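Local coordinates for twitching motility pilus retraction protein (Geobacter sulfurreducens PCA, PDB 5ZFQ), which probably hydrolyses ATP, as a six-subunit ring motor, to power retraction of the type IV pilus in twitching motility, at residues L153-T158 and E287-Q292; G229-L234 and C250-H255; D179-I184 and P223-V228; V121-P126 and P187-H192; V311-I316 and E337-Q342. One frame throughout, in Å; residues are numbered along the deposited sequence.

Contact 1 of 5, residues L153-T158 and E287-Q292; sequences LVTGPT and EGVMSQ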
# COMPACT_ATOMS: atom_id res chain seq x y z
N LEU A 153 -6.84 12.70 -30.82
CA LEU A 153 -5.73 11.88 -30.31
C LEU A 153 -4.66 11.63 -31.35
O LEU A 153 -4.95 11.25 -32.48
CB LEU A 153 -6.25 10.54 -29.79
CG LEU A 153 -7.24 10.71 -28.63
CD1 LEU A 153 -7.90 9.40 -28.24
CD2 LEU A 153 -6.51 11.36 -27.46
N VAL A 154 -3.41 11.89 -30.97
CA VAL A 154 -2.27 11.48 -31.78
C VAL A 154 -1.53 10.40 -31.01
O VAL A 154 -0.93 10.68 -29.97
CB VAL A 154 -1.32 12.64 -32.07
CG1 VAL A 154 -0.30 12.22 -33.12
CG2 VAL A 154 -2.09 13.85 -32.54
N THR A 155 -1.57 9.16 -31.50
CA THR A 155 -1.00 8.05 -30.75
C THR A 155 0.23 7.51 -31.42
O THR A 155 0.47 7.74 -32.60
CB THR A 155 -2.00 6.90 -30.56
OG1 THR A 155 -2.11 6.13 -31.77
CG2 THR A 155 -3.37 7.45 -30.14
N GLY A 156 1.01 6.75 -30.67
CA GLY A 156 2.19 6.12 -31.21
C GLY A 156 3.33 6.14 -30.22
O GLY A 156 3.22 6.74 -29.14
N PRO A 157 4.45 5.49 -30.58
CA PRO A 157 5.60 5.57 -29.69
C PRO A 157 6.14 7.00 -29.66
O PRO A 157 6.08 7.69 -30.69
CB PRO A 157 6.60 4.58 -30.32
CG PRO A 157 6.21 4.52 -31.77
CD PRO A 157 4.71 4.68 -31.79
N THR A 158 6.59 7.46 -28.50
CA THR A 158 7.40 8.67 -28.42
C THR A 158 8.54 8.46 -29.42
O THR A 158 9.24 7.44 -29.36
CB THR A 158 7.96 8.92 -27.00
OG1 THR A 158 6.90 8.87 -26.05
CG2 THR A 158 8.66 10.27 -26.91
N GLU A 287 -13.15 13.42 -31.96
CA GLU A 287 -13.28 14.05 -33.28
C GLU A 287 -12.25 13.48 -34.23
O GLU A 287 -12.29 13.73 -35.44
CB GLU A 287 -13.14 15.58 -33.19
CG GLU A 287 -14.35 16.29 -32.57
CD GLU A 287 -15.67 16.01 -33.32
OE1 GLU A 287 -15.63 15.76 -34.56
OE2 GLU A 287 -16.74 16.03 -32.67
N GLY A 288 -11.34 12.68 -33.70
CA GLY A 288 -10.32 12.07 -34.53
C GLY A 288 -9.20 11.38 -33.77
O GLY A 288 -8.82 11.76 -32.66
N VAL A 289 -8.68 10.33 -34.40
CA VAL A 289 -7.58 9.57 -33.83
C VAL A 289 -6.54 9.35 -34.91
O VAL A 289 -6.85 8.86 -35.99
CB VAL A 289 -8.04 8.18 -33.28
CG1 VAL A 289 -6.83 7.40 -32.73
CG2 VAL A 289 -9.16 8.33 -32.24
N MET A 290 -5.32 9.72 -34.62
CA MET A 290 -4.24 9.44 -35.54
C MET A 290 -3.22 8.53 -34.89
O MET A 290 -2.68 8.82 -33.83
CB MET A 290 -3.62 10.74 -36.03
CG MET A 290 -4.62 11.59 -36.81
SD MET A 290 -4.00 13.22 -37.24
CE MET A 290 -3.29 13.70 -35.70
N SER A 291 -2.87 7.47 -35.58
CA SER A 291 -1.87 6.56 -35.11
C SER A 291 -0.71 6.62 -36.04
O SER A 291 -0.87 6.46 -37.21
CB SER A 291 -2.44 5.19 -35.00
OG SER A 291 -3.25 5.18 -33.88
N GLN A 292 0.48 6.82 -35.50
CA GLN A 292 1.65 6.99 -36.32
C GLN A 292 2.82 6.10 -36.12
O GLN A 292 3.06 5.63 -35.06
CB GLN A 292 2.16 8.38 -36.09
CG GLN A 292 1.16 9.45 -36.40
CD GLN A 292 1.76 10.82 -36.35
OE1 GLN A 292 2.87 10.98 -35.93
NE2 GLN A 292 1.02 11.79 -36.79

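Contact 2 of 5, residues G229-L234 and C250-H255; sequences GELRDL and CLATLH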
# COMPACT_ATOMS: atom_id res chain seq x y z
N GLY A 229 -0.90 16.02 -23.51
CA GLY A 229 0.18 15.07 -23.42
C GLY A 229 -0.37 13.68 -23.23
O GLY A 229 -1.52 13.45 -23.46
N GLU A 230 0.46 12.76 -22.79
CA GLU A 230 0.05 11.38 -22.62
C GLU A 230 -1.02 11.12 -21.62
O GLU A 230 -0.98 11.62 -20.53
CB GLU A 230 1.25 10.49 -22.24
CG GLU A 230 0.96 8.99 -22.25
CD GLU A 230 2.21 8.11 -22.31
OE1 GLU A 230 2.90 7.95 -21.30
OE2 GLU A 230 2.52 7.57 -23.38
N LEU A 231 -1.96 10.30 -22.00
CA LEU A 231 -3.01 9.93 -21.12
C LEU A 231 -2.51 8.81 -20.21
O LEU A 231 -2.91 7.68 -20.34
CB LEU A 231 -4.22 9.48 -21.92
CG LEU A 231 -4.87 10.51 -22.84
CD1 LEU A 231 -6.20 10.04 -23.34
CD2 LEU A 231 -5.02 11.85 -22.17
N ARG A 232 -1.61 9.15 -19.29
CA ARG A 232 -1.05 8.19 -18.34
C ARG A 232 -2.13 7.54 -17.47
O ARG A 232 -2.29 6.32 -17.45
CB ARG A 232 -0.04 8.92 -17.43
CG ARG A 232 1.30 9.27 -18.06
CD ARG A 232 2.17 10.06 -17.06
NE ARG A 232 3.54 10.42 -17.48
CZ ARG A 232 3.95 10.80 -18.70
NH1 ARG A 232 3.10 10.95 -19.72
NH2 ARG A 232 5.23 11.08 -18.89
N ASP A 233 -2.87 8.38 -16.76
CA ASP A 233 -3.67 7.99 -15.61
C ASP A 233 -5.15 7.94 -15.93
O ASP A 233 -5.57 8.31 -17.02
CB ASP A 233 -3.46 9.00 -14.49
CG ASP A 233 -2.04 9.48 -14.42
OD1 ASP A 233 -1.18 8.74 -13.90
OD2 ASP A 233 -1.80 10.60 -14.92
N LEU A 234 -5.94 7.51 -14.95
CA LEU A 234 -7.39 7.69 -15.03
C LEU A 234 -7.72 9.17 -14.89
O LEU A 234 -8.67 9.68 -15.49
CB LEU A 234 -8.12 6.88 -13.95
CG LEU A 234 -8.10 5.35 -14.10
CD1 LEU A 234 -8.68 4.67 -12.88
CD2 LEU A 234 -8.87 4.95 -15.34
N CYS A 250 -9.36 19.51 -27.07
CA CYS A 250 -8.30 18.83 -26.34
C CYS A 250 -7.43 17.99 -27.28
O CYS A 250 -7.91 17.06 -27.94
CB CYS A 250 -8.90 17.94 -25.25
SG CYS A 250 -7.64 17.15 -24.21
N LEU A 251 -6.14 18.33 -27.34
CA LEU A 251 -5.16 17.52 -28.06
C LEU A 251 -4.47 16.63 -27.06
O LEU A 251 -4.06 17.10 -25.99
CB LEU A 251 -4.12 18.40 -28.78
CG LEU A 251 -4.75 19.37 -29.78
CD1 LEU A 251 -3.73 20.34 -30.34
CD2 LEU A 251 -5.49 18.61 -30.90
N ALA A 252 -4.34 15.35 -27.38
CA ALA A 252 -3.73 14.42 -26.45
C ALA A 252 -3.09 13.22 -27.15
O ALA A 252 -3.34 12.97 -28.32
CB ALA A 252 -4.76 13.95 -25.41
N THR A 253 -2.26 12.55 -26.38
CA THR A 253 -1.41 11.47 -26.80
C THR A 253 -1.58 10.16 -26.04
O THR A 253 -1.91 10.13 -24.90
CB THR A 253 0.04 12.03 -26.67
OG1 THR A 253 0.42 12.66 -27.87
CG2 THR A 253 1.07 11.02 -26.33
N LEU A 254 -1.34 9.07 -26.72
CA LEU A 254 -1.34 7.74 -26.17
C LEU A 254 -0.32 6.91 -26.90
O LEU A 254 -0.07 7.13 -28.06
CB LEU A 254 -2.69 7.07 -26.41
CG LEU A 254 -3.64 6.97 -25.25
CD1 LEU A 254 -4.64 5.89 -25.50
CD2 LEU A 254 -2.84 6.64 -24.03
N HIS A 255 0.26 5.92 -26.26
CA HIS A 255 1.20 5.07 -26.96
C HIS A 255 0.50 3.84 -27.47
O HIS A 255 0.76 2.76 -27.05
CB HIS A 255 2.39 4.71 -26.11
CG HIS A 255 3.31 3.75 -26.79
ND1 HIS A 255 4.45 3.25 -26.20
CD2 HIS A 255 3.25 3.18 -28.02
CE1 HIS A 255 5.05 2.43 -27.03
NE2 HIS A 255 4.34 2.37 -28.14

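Contact 3 of 5, residues D179-I184 and P223-V228; sequences DHIVTI and PDVVLV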
# COMPACT_ATOMS: atom_id res chain seq x y z
N ASP A 179 -7.68 32.18 -29.81
CA ASP A 179 -7.90 31.36 -28.62
C ASP A 179 -6.75 31.49 -27.65
O ASP A 179 -5.72 32.08 -27.96
CB ASP A 179 -8.07 29.88 -28.99
CG ASP A 179 -9.36 29.59 -29.76
OD1 ASP A 179 -10.30 30.44 -29.73
OD2 ASP A 179 -9.42 28.51 -30.39
N HIS A 180 -6.96 30.95 -26.46
CA HIS A 180 -5.92 30.79 -25.46
C HIS A 180 -5.49 29.33 -25.56
O HIS A 180 -6.31 28.45 -25.33
CB HIS A 180 -6.42 31.14 -24.06
CG HIS A 180 -5.42 30.87 -22.98
ND1 HIS A 180 -5.78 30.62 -21.68
CD2 HIS A 180 -4.07 30.82 -23.01
CE1 HIS A 180 -4.69 30.43 -20.95
NE2 HIS A 180 -3.64 30.55 -21.73
N ILE A 181 -4.24 29.11 -25.95
CA ILE A 181 -3.67 27.77 -26.11
C ILE A 181 -2.73 27.43 -24.95
O ILE A 181 -1.68 28.06 -24.78
CB ILE A 181 -2.86 27.61 -27.44
CG1 ILE A 181 -3.74 27.91 -28.67
CG2 ILE A 181 -2.24 26.22 -27.54
CD1 ILE A 181 -3.02 27.80 -29.99
N VAL A 182 -3.12 26.43 -24.15
CA VAL A 182 -2.26 25.93 -23.07
C VAL A 182 -1.77 24.52 -23.38
O VAL A 182 -2.58 23.62 -23.62
CB VAL A 182 -3.00 25.89 -21.71
CG1 VAL A 182 -2.09 25.31 -20.62
CG2 VAL A 182 -3.52 27.28 -21.34
N THR A 183 -0.46 24.32 -23.38
CA THR A 183 0.11 22.98 -23.56
C THR A 183 0.75 22.51 -22.27
O THR A 183 1.24 23.31 -21.48
CB THR A 183 1.18 22.96 -24.69
OG1 THR A 183 2.34 23.67 -24.23
CG2 THR A 183 0.67 23.64 -25.96
N ILE A 184 0.77 21.20 -22.06
CA ILE A 184 1.46 20.63 -20.92
C ILE A 184 2.33 19.51 -21.49
O ILE A 184 1.82 18.50 -21.98
CB ILE A 184 0.43 20.13 -19.84
CG1 ILE A 184 -0.39 21.31 -19.31
CG2 ILE A 184 1.11 19.43 -18.69
CD1 ILE A 184 -1.75 20.88 -18.70
N PRO A 223 -8.57 28.30 -20.79
CA PRO A 223 -7.99 27.91 -22.07
C PRO A 223 -9.10 27.66 -23.08
O PRO A 223 -10.26 27.50 -22.68
CB PRO A 223 -7.25 26.62 -21.73
CG PRO A 223 -8.18 25.98 -20.69
CD PRO A 223 -8.81 27.13 -19.92
N ASP A 224 -8.77 27.62 -24.37
CA ASP A 224 -9.73 27.19 -25.36
C ASP A 224 -9.26 25.91 -25.96
O ASP A 224 -10.04 25.04 -26.29
CB ASP A 224 -9.92 28.24 -26.45
CG ASP A 224 -10.43 29.53 -25.90
OD1 ASP A 224 -11.60 29.60 -25.46
OD2 ASP A 224 -9.64 30.49 -25.90
N VAL A 225 -7.94 25.84 -26.11
CA VAL A 225 -7.25 24.71 -26.71
C VAL A 225 -6.21 24.22 -25.71
O VAL A 225 -5.45 25.04 -25.17
CB VAL A 225 -6.58 25.12 -28.03
CG1 VAL A 225 -5.73 24.00 -28.63
CG2 VAL A 225 -7.65 25.57 -29.00
N VAL A 226 -6.19 22.92 -25.44
CA VAL A 226 -5.26 22.33 -24.46
C VAL A 226 -4.56 21.10 -24.99
O VAL A 226 -5.22 20.11 -25.32
CB VAL A 226 -5.97 21.90 -23.15
CG1 VAL A 226 -4.94 21.36 -22.14
CG2 VAL A 226 -6.82 22.99 -22.57
N LEU A 227 -3.24 21.14 -25.06
CA LEU A 227 -2.47 19.95 -25.37
C LEU A 227 -2.09 19.28 -24.06
O LEU A 227 -1.31 19.82 -23.26
CB LEU A 227 -1.23 20.28 -26.20
CG LEU A 227 -0.18 19.17 -26.33
CD1 LEU A 227 -0.79 17.90 -26.93
CD2 LEU A 227 1.01 19.64 -27.16
N VAL A 228 -2.66 18.10 -23.84
CA VAL A 228 -2.63 17.45 -22.54
C VAL A 228 -1.48 16.45 -22.41
O VAL A 228 -1.13 16.05 -21.30
CB VAL A 228 -4.00 16.77 -22.27
CG1 VAL A 228 -3.88 15.43 -21.56
CG2 VAL A 228 -4.90 17.71 -21.48

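Contact 4 of 5, residues V121-P126 and P187-H192; sequences VFRVIP and PIEYLH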
# COMPACT_ATOMS: atom_id res chain seq x y z
N VAL A 121 24.09 16.20 -24.16
CA VAL A 121 23.55 16.17 -25.51
C VAL A 121 22.72 17.43 -25.71
O VAL A 121 21.83 17.76 -24.90
CB VAL A 121 22.71 14.91 -25.79
CG1 VAL A 121 22.12 14.98 -27.19
CG2 VAL A 121 23.59 13.67 -25.63
N PHE A 122 23.03 18.14 -26.79
CA PHE A 122 22.34 19.38 -27.08
C PHE A 122 21.68 19.34 -28.44
O PHE A 122 22.25 18.87 -29.42
CB PHE A 122 23.31 20.55 -26.93
CG PHE A 122 23.90 20.60 -25.55
CD1 PHE A 122 23.25 21.29 -24.54
CD2 PHE A 122 25.05 19.90 -25.25
CE1 PHE A 122 23.77 21.29 -23.25
CE2 PHE A 122 25.58 19.90 -23.96
CZ PHE A 122 24.94 20.60 -22.96
N ARG A 123 20.43 19.79 -28.46
CA ARG A 123 19.58 19.63 -29.63
C ARG A 123 18.98 20.96 -30.02
O ARG A 123 18.42 21.67 -29.19
CB ARG A 123 18.47 18.60 -29.35
CG ARG A 123 19.00 17.23 -28.89
CD ARG A 123 17.89 16.22 -28.71
NE ARG A 123 17.13 16.44 -27.48
CZ ARG A 123 15.81 16.25 -27.35
NH1 ARG A 123 15.07 15.85 -28.37
NH2 ARG A 123 15.22 16.47 -26.17
N VAL A 124 19.10 21.31 -31.29
CA VAL A 124 18.46 22.51 -31.83
C VAL A 124 16.93 22.47 -31.78
O VAL A 124 16.30 21.52 -32.26
CB VAL A 124 18.89 22.75 -33.29
CG1 VAL A 124 18.11 23.92 -33.90
CG2 VAL A 124 20.39 23.00 -33.34
N ILE A 125 16.34 23.50 -31.19
CA ILE A 125 14.91 23.74 -31.34
C ILE A 125 14.71 24.70 -32.50
O ILE A 125 15.10 25.87 -32.42
CB ILE A 125 14.27 24.34 -30.08
CG1 ILE A 125 14.38 23.37 -28.91
CG2 ILE A 125 12.81 24.65 -30.33
CD1 ILE A 125 13.92 23.98 -27.62
N PRO A 126 14.11 24.22 -33.58
CA PRO A 126 13.95 25.07 -34.77
C PRO A 126 12.94 26.20 -34.52
O PRO A 126 11.99 25.99 -33.77
CB PRO A 126 13.44 24.09 -35.83
CG PRO A 126 12.71 23.02 -35.03
CD PRO A 126 13.45 22.91 -33.72
N PRO A 187 9.16 16.54 -22.71
CA PRO A 187 9.30 17.98 -22.46
C PRO A 187 8.61 18.78 -23.56
O PRO A 187 7.88 18.21 -24.37
CB PRO A 187 10.81 18.18 -22.49
CG PRO A 187 11.30 17.11 -23.45
CD PRO A 187 10.21 16.09 -23.65
N ILE A 188 8.83 20.09 -23.58
CA ILE A 188 8.42 20.89 -24.71
C ILE A 188 9.39 20.57 -25.83
O ILE A 188 10.60 20.68 -25.64
CB ILE A 188 8.42 22.41 -24.42
CG1 ILE A 188 7.29 22.76 -23.45
CG2 ILE A 188 8.30 23.21 -25.74
CD1 ILE A 188 7.35 24.15 -22.89
N GLU A 189 8.85 20.17 -26.98
CA GLU A 189 9.66 19.84 -28.14
C GLU A 189 9.73 21.04 -29.10
O GLU A 189 10.81 21.42 -29.56
CB GLU A 189 9.10 18.60 -28.86
CG GLU A 189 9.20 17.25 -28.08
CD GLU A 189 10.61 16.66 -28.01
OE1 GLU A 189 11.47 17.04 -28.83
OE2 GLU A 189 10.86 15.80 -27.12
N TYR A 190 8.60 21.67 -29.40
CA TYR A 190 8.58 22.80 -30.31
C TYR A 190 7.96 24.02 -29.66
O TYR A 190 6.92 23.92 -29.02
CB TYR A 190 7.84 22.42 -31.61
CG TYR A 190 8.55 21.30 -32.36
CD1 TYR A 190 9.61 21.59 -33.23
CD2 TYR A 190 8.20 19.95 -32.17
CE1 TYR A 190 10.29 20.59 -33.89
CE2 TYR A 190 8.89 18.93 -32.85
CZ TYR A 190 9.93 19.27 -33.70
OH TYR A 190 10.64 18.30 -34.38
N LEU A 191 8.61 25.18 -29.80
CA LEU A 191 8.09 26.39 -29.17
C LEU A 191 7.16 27.18 -30.09
O LEU A 191 7.27 27.13 -31.31
CB LEU A 191 9.24 27.29 -28.69
CG LEU A 191 10.09 26.69 -27.57
CD1 LEU A 191 11.45 27.36 -27.44
CD2 LEU A 191 9.34 26.75 -26.26
N HIS A 192 6.21 27.90 -29.49
CA HIS A 192 5.27 28.68 -30.28
C HIS A 192 5.24 30.14 -29.84
O HIS A 192 4.94 30.45 -28.69
CB HIS A 192 3.86 28.08 -30.20
CG HIS A 192 3.75 26.69 -30.75
ND1 HIS A 192 3.56 26.43 -32.10
CD2 HIS A 192 3.77 25.48 -30.14
CE1 HIS A 192 3.50 25.13 -32.29
NE2 HIS A 192 3.62 24.52 -31.12

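Contact 5 of 5, residues V311-I316 and E337-Q342; sequences VPNPAI and EKFGMQ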
# COMPACT_ATOMS: atom_id res chain seq x y z
N VAL A 311 -11.74 9.06 -38.44
CA VAL A 311 -12.60 10.21 -38.28
C VAL A 311 -13.96 9.69 -37.96
O VAL A 311 -14.55 9.00 -38.74
CB VAL A 311 -12.70 11.05 -39.54
CG1 VAL A 311 -13.45 12.32 -39.26
CG2 VAL A 311 -11.32 11.40 -40.04
N PRO A 312 -14.47 10.04 -36.72
CA PRO A 312 -15.78 9.49 -36.40
C PRO A 312 -16.95 9.96 -37.22
O PRO A 312 -16.93 11.05 -37.71
CB PRO A 312 -15.99 9.91 -34.96
CG PRO A 312 -14.64 9.95 -34.42
CD PRO A 312 -13.98 10.73 -35.45
N ASN A 313 -17.94 9.11 -37.35
CA ASN A 313 -19.15 9.41 -38.08
C ASN A 313 -20.31 8.84 -37.33
O ASN A 313 -20.12 8.11 -36.41
CB ASN A 313 -19.10 8.94 -39.52
CG ASN A 313 -18.87 7.47 -39.66
OD1 ASN A 313 -19.20 6.69 -38.80
ND2 ASN A 313 -18.32 7.09 -40.76
N PRO A 314 -21.53 9.20 -37.68
CA PRO A 314 -22.63 8.63 -36.89
C PRO A 314 -22.44 7.14 -36.61
O PRO A 314 -22.59 6.71 -35.46
CB PRO A 314 -23.84 8.85 -37.79
CG PRO A 314 -23.52 10.11 -38.50
CD PRO A 314 -22.04 10.06 -38.76
N ALA A 315 -22.06 6.39 -37.64
CA ALA A 315 -21.93 4.93 -37.56
C ALA A 315 -20.91 4.47 -36.52
O ALA A 315 -21.11 3.45 -35.85
CB ALA A 315 -21.58 4.35 -38.94
N ILE A 316 -19.82 5.23 -36.39
CA ILE A 316 -18.72 4.88 -35.48
C ILE A 316 -19.02 5.30 -34.04
O ILE A 316 -18.71 4.57 -33.10
CB ILE A 316 -17.38 5.51 -35.96
CG1 ILE A 316 -16.90 4.78 -37.22
CG2 ILE A 316 -16.31 5.50 -34.85
CD1 ILE A 316 -15.58 5.24 -37.77
N GLU A 337 -12.77 8.43 -49.18
CA GLU A 337 -13.28 9.51 -50.00
C GLU A 337 -14.15 10.54 -49.26
O GLU A 337 -13.92 11.74 -49.34
CB GLU A 337 -13.96 8.94 -51.24
CG GLU A 337 -14.30 7.45 -51.17
CD GLU A 337 -13.09 6.52 -51.07
OE1 GLU A 337 -11.97 6.95 -51.38
OE2 GLU A 337 -13.24 5.36 -50.63
N LYS A 338 -15.14 10.07 -48.52
CA LYS A 338 -15.97 10.97 -47.73
C LYS A 338 -15.37 11.57 -46.47
O LYS A 338 -15.54 12.74 -46.20
CB LYS A 338 -17.31 10.31 -47.38
CG LYS A 338 -18.12 11.12 -46.40
CD LYS A 338 -18.81 12.28 -47.10
CE LYS A 338 -19.80 12.97 -46.19
NZ LYS A 338 -20.61 11.99 -45.42
N PHE A 339 -14.70 10.74 -45.69
CA PHE A 339 -14.11 11.21 -44.44
C PHE A 339 -12.60 11.34 -44.36
O PHE A 339 -12.11 11.88 -43.40
CB PHE A 339 -14.53 10.32 -43.29
CG PHE A 339 -16.01 10.22 -43.11
CD1 PHE A 339 -16.64 11.00 -42.19
CD2 PHE A 339 -16.74 9.32 -43.83
CE1 PHE A 339 -17.99 10.90 -42.01
CE2 PHE A 339 -18.08 9.21 -43.66
CZ PHE A 339 -18.71 10.01 -42.75
N GLY A 340 -11.87 10.84 -45.33
CA GLY A 340 -10.43 10.94 -45.29
C GLY A 340 -9.78 9.93 -44.37
O GLY A 340 -8.60 9.97 -44.17
N MET A 341 -10.55 9.00 -43.84
CA MET A 341 -10.00 8.00 -42.97
C MET A 341 -9.11 7.06 -43.75
O MET A 341 -9.29 6.89 -44.91
CB MET A 341 -11.09 7.15 -42.38
CG MET A 341 -12.28 7.87 -41.84
SD MET A 341 -13.35 6.74 -40.99
CE MET A 341 -12.23 6.00 -39.89
N GLN A 342 -8.13 6.48 -43.09
CA GLN A 342 -7.30 5.50 -43.71
C GLN A 342 -6.83 4.54 -42.68
O GLN A 342 -6.52 4.93 -41.60
CB GLN A 342 -6.11 6.13 -44.38
CG GLN A 342 -5.33 7.08 -43.52
CD GLN A 342 -4.28 7.85 -44.28
OE1 GLN A 342 -4.58 8.61 -45.16
NE2 GLN A 342 -3.05 7.66 -43.91

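Contact 1 of 5, residues L153-T158 and E287-Q292
Thr155 and Ser291 meet hydroxyl to hydroxyl on one face of two neighbouring parallel strands. The Ser291 OG donates to Thr155 OG1 at 2.6 Å. Thr155 chi1 is 77°, which sets OG1 between its backbone N and carbonyl carbon and turns it to the serine. The same OG1 is also bonded to the backbone carbonyl of Thr256. Leu153 and Val289 extend this face, with Leu153 CD1 4.3 Å from Val289 CG2, and all four side chains touch Thr262 of helix 259-268.

The reverse face is mainly apolar between the strands. Val154 and Met290 slant across each other, and the methionine methyl CE lies against Val154 CG2 at 3.4 Å. A bend at chi3 (-45°) brings that methyl back over the valine. The Gln292 chain slants past Val154 CG1. Helix 162-176 covers Val154 and Met290 through Thr165.

Four backbone bonds hold the strands in step, their directions only 13° apart. Met290 N reaches Leu153 O at 2.7 Å, and Thr155 N reaches Met290 O at 2.6 Å. Beyond the last of them, Gln292 N to Thr155 O, the first strand gives way to a loop. Gly156 O accepts from Lys162 there, consistent with a P-loop (Walker A) leading into helix 162-176.

With a valine in place of Thr155, the Ser291 hydroxyl would probably lose its acceptor, and the Thr256 carbonyl its side-chain partner. The chemistry implies a division of labour: backbone bonds set the register, apolar packing occupies much of one face, and buried hydroxyls on the other tie in the loop after strand 249-254.

Contact 2 of 5, residues G229-L234 and C250-H255
Leu231 packs closely on Ala252 and Leu254 just past the end of its strand. Its CD2 touches Ala252 CB at 3.9 Å, while its CB meets Leu254 CD2 at 3.8 Å. With chi1 at -62°, Leu231 CG sits beside its backbone N and next to Thr253 O, the oxygen that this N-H bonds. The bond is 2.9 Å from Leu231 N to Thr253 O and runs nearly straight along the C=O direction. The CA of Glu230 makes a further CH...O contact with the same oxygen. Ile266 of helix 259-268 touches both leucines.

Two residues back along the first strand, Gly229 O accepts from Thr253 N at 3.1 Å, the donor well above the carbonyl plane. The Thr253 hydroxyl is bonded to Val154 O on the next strand.

These two strands, 225-230 and 249-254, are the parallel pair of a beta-alpha-beta crossover, with helix 234-245 between them. The apolar run of 225-228 followed by Gly229 and Glu230 fits the Walker B pattern expected in this ATPase family. Leu231 is the centre of an inverse gamma turn, where the chain leaves the sheet.

The other side is looser. The Glu230 chain is extended and runs alongside His255, pointing the same way, with carboxylate and imidazole planes only 8° apart. Its OE2 comes no nearer than 4.0 Å to His255 CB. Glu230 OE1 and Arg232 NH1 are 3.4 Å apart, a charge pairing in which no N-H is aimed at the oxygen. Arg232 itself is exposed, and the backbone O of His255 accepts from Gln277 of a second subunit.

Contact 3 of 5, residues D179-I184 and P223-V228
Asp224 folds its side chain against Asp179 and His180 at the start of two parallel strands. Its CB rests on Asp179 CB at 3.5 Å. Its CG is carried beside its own backbone N (chi1 -61°), which brings the carboxylate up to the His180 N-H. This CG lies nearest His180 N and Asp179 CB. At the tip, OD2 accepts from His180 N at 2.8 Å through the lone pair turned away from OD1. OD2 also forms a salt bridge with Arg55 of a third subunit. That arginine probably eases the approach of the Asp179 carboxylate, whose OD1 is 3.9 Å from Asp224 OD2, the two planes 43° apart.

The backbone answers in the other direction. His180 O accepts from Asp224 N at 2.8 Å and, less closely, from Val225 N. With a leucine in place of Asp224, the His180 N-H would probably lose its acceptor, and Arg55 of the third subunit a salt-bridge partner.

Further along, regular parallel bonding takes over, as in Val182 N to Val225 O at 2.9 Å. On one face Ile181 and Val225 lie side by side, and Thr183 CG2 meets Leu227 CB at 3.9 Å as the two side chains slant past each other. On the opposite face Val182 CG2 touches Pro223 CB at 3.8 Å.

Strand 180-185 lies between strands 198-203 and 225-230 in the mixed sheet. Helix 162-176 covers the face of Ile181 and Leu227. Helix 211-216 packs on Ile184 and Val228, and the His180 ring, bonded to Asp222 O, stands edge-to-face with His45 of the third subunit.

Contact 4 of 5, residues V121-P126 and P187-H192
Glu189 bends at chi2 (-74°) and Arg123 at chi3 (-76°), and the two bends bring their charged ends towards each other. The salt bridge that results is long: Arg123 NH1 lies 3.8 Å from Glu189 OE1. The guanidinium and carboxylate planes are 61° apart, so the groups are not paired flat against each other.

The rest is van der Waals packing. Ile125 CG2 sits 3.9 Å from the carbonyl O of Glu189. The same methyl meets Leu191 CD1 at 4.2 Å, the two side chains crossing at about a right angle. Pro126 then abuts the ring of Tyr190 at its edge, with Pro126 CG near the ring plane and 3.6 Å from Tyr190 CE1.

Tyr190 also touches Thr164 and Ala167 of helix 162-176, and Glu189 touches Ser163. Leu191 packs on Arg115 of a third subunit, while Arg123 packs on Arg220 of the second.

Strand 117-125 belongs to the antiparallel sheet, and 187-192 to the loop after strand 180-185. The contact therefore joins the antiparallel sheet to a loop of the mixed-sheet domain beside the probable P-loop helix, consistent with the interdomain cleft of secretion-type ATPases.

Contact 5 of 5, residues V311-I316 and E337-Q342
Val311 is the bump that fills the notch between Phe339 and Met341. Its CB lies 3.9 Å from Met341 CG, and its CG2 lies 3.5 Å from the carbonyl O of Phe339. The methionine curls past the valine backbone, with SD 3.4 Å from Val311 O. A bend at chi3 (53°) then turns its methyl, and Met341 CE meets Ile316 CD1 tip to tip at 4.0 Å.

The second bump is Asn313, which rests on one face of the Phe339 ring as on a flat floor. Its ND2 lies over that face, off-centre, and its CB sits by the CE1-CZ edge on the same side, 3.4 Å from Phe339 CE1. Amide and ring planes are 69° apart, so the amide stands steeply on the ring and is not stacked flat. Asn313 OD1 accepts from Ile316 N at 2.9 Å. This is an N-cap bond at the start of helix 314-321, and it probably helps to hold the rotation of the amide above the ring.

Met341 also packs on Met310 of strand 303-310 and on Met332 of helix 328-333; Ile316 touches Ile328 and Gln331 of the same helix. The loop 337-342 thus closes over the link between that edge strand and helix 314-321, and Gln342 ties it to Val309 by backbone bonding.

In the fold
Contacts 1, 2 and 3 are buried in one mixed sheet, contacts 2 and 3 sharing strand 225-230. Contact 2 joins contact 1 through neighbouring strands 249-254 and 150-155. All three depend on parallel backbone bonds. Their side chains differ: paired hydroxyls in contact 1, apolar packing beside a looser charged side in contact 2, and a carboxylate met by another subunit in contact 3. Contact 4 lies nearer the surface and joins the antiparallel sheet to a loop of the mixed-sheet domain by a long salt bridge and apolar touches. Contact 5, also largely buried, is about 34 Å from contact 4 between centres. It packs loop against helix start, and its Pro312 touches Glu287 and Gly288 of contact 1.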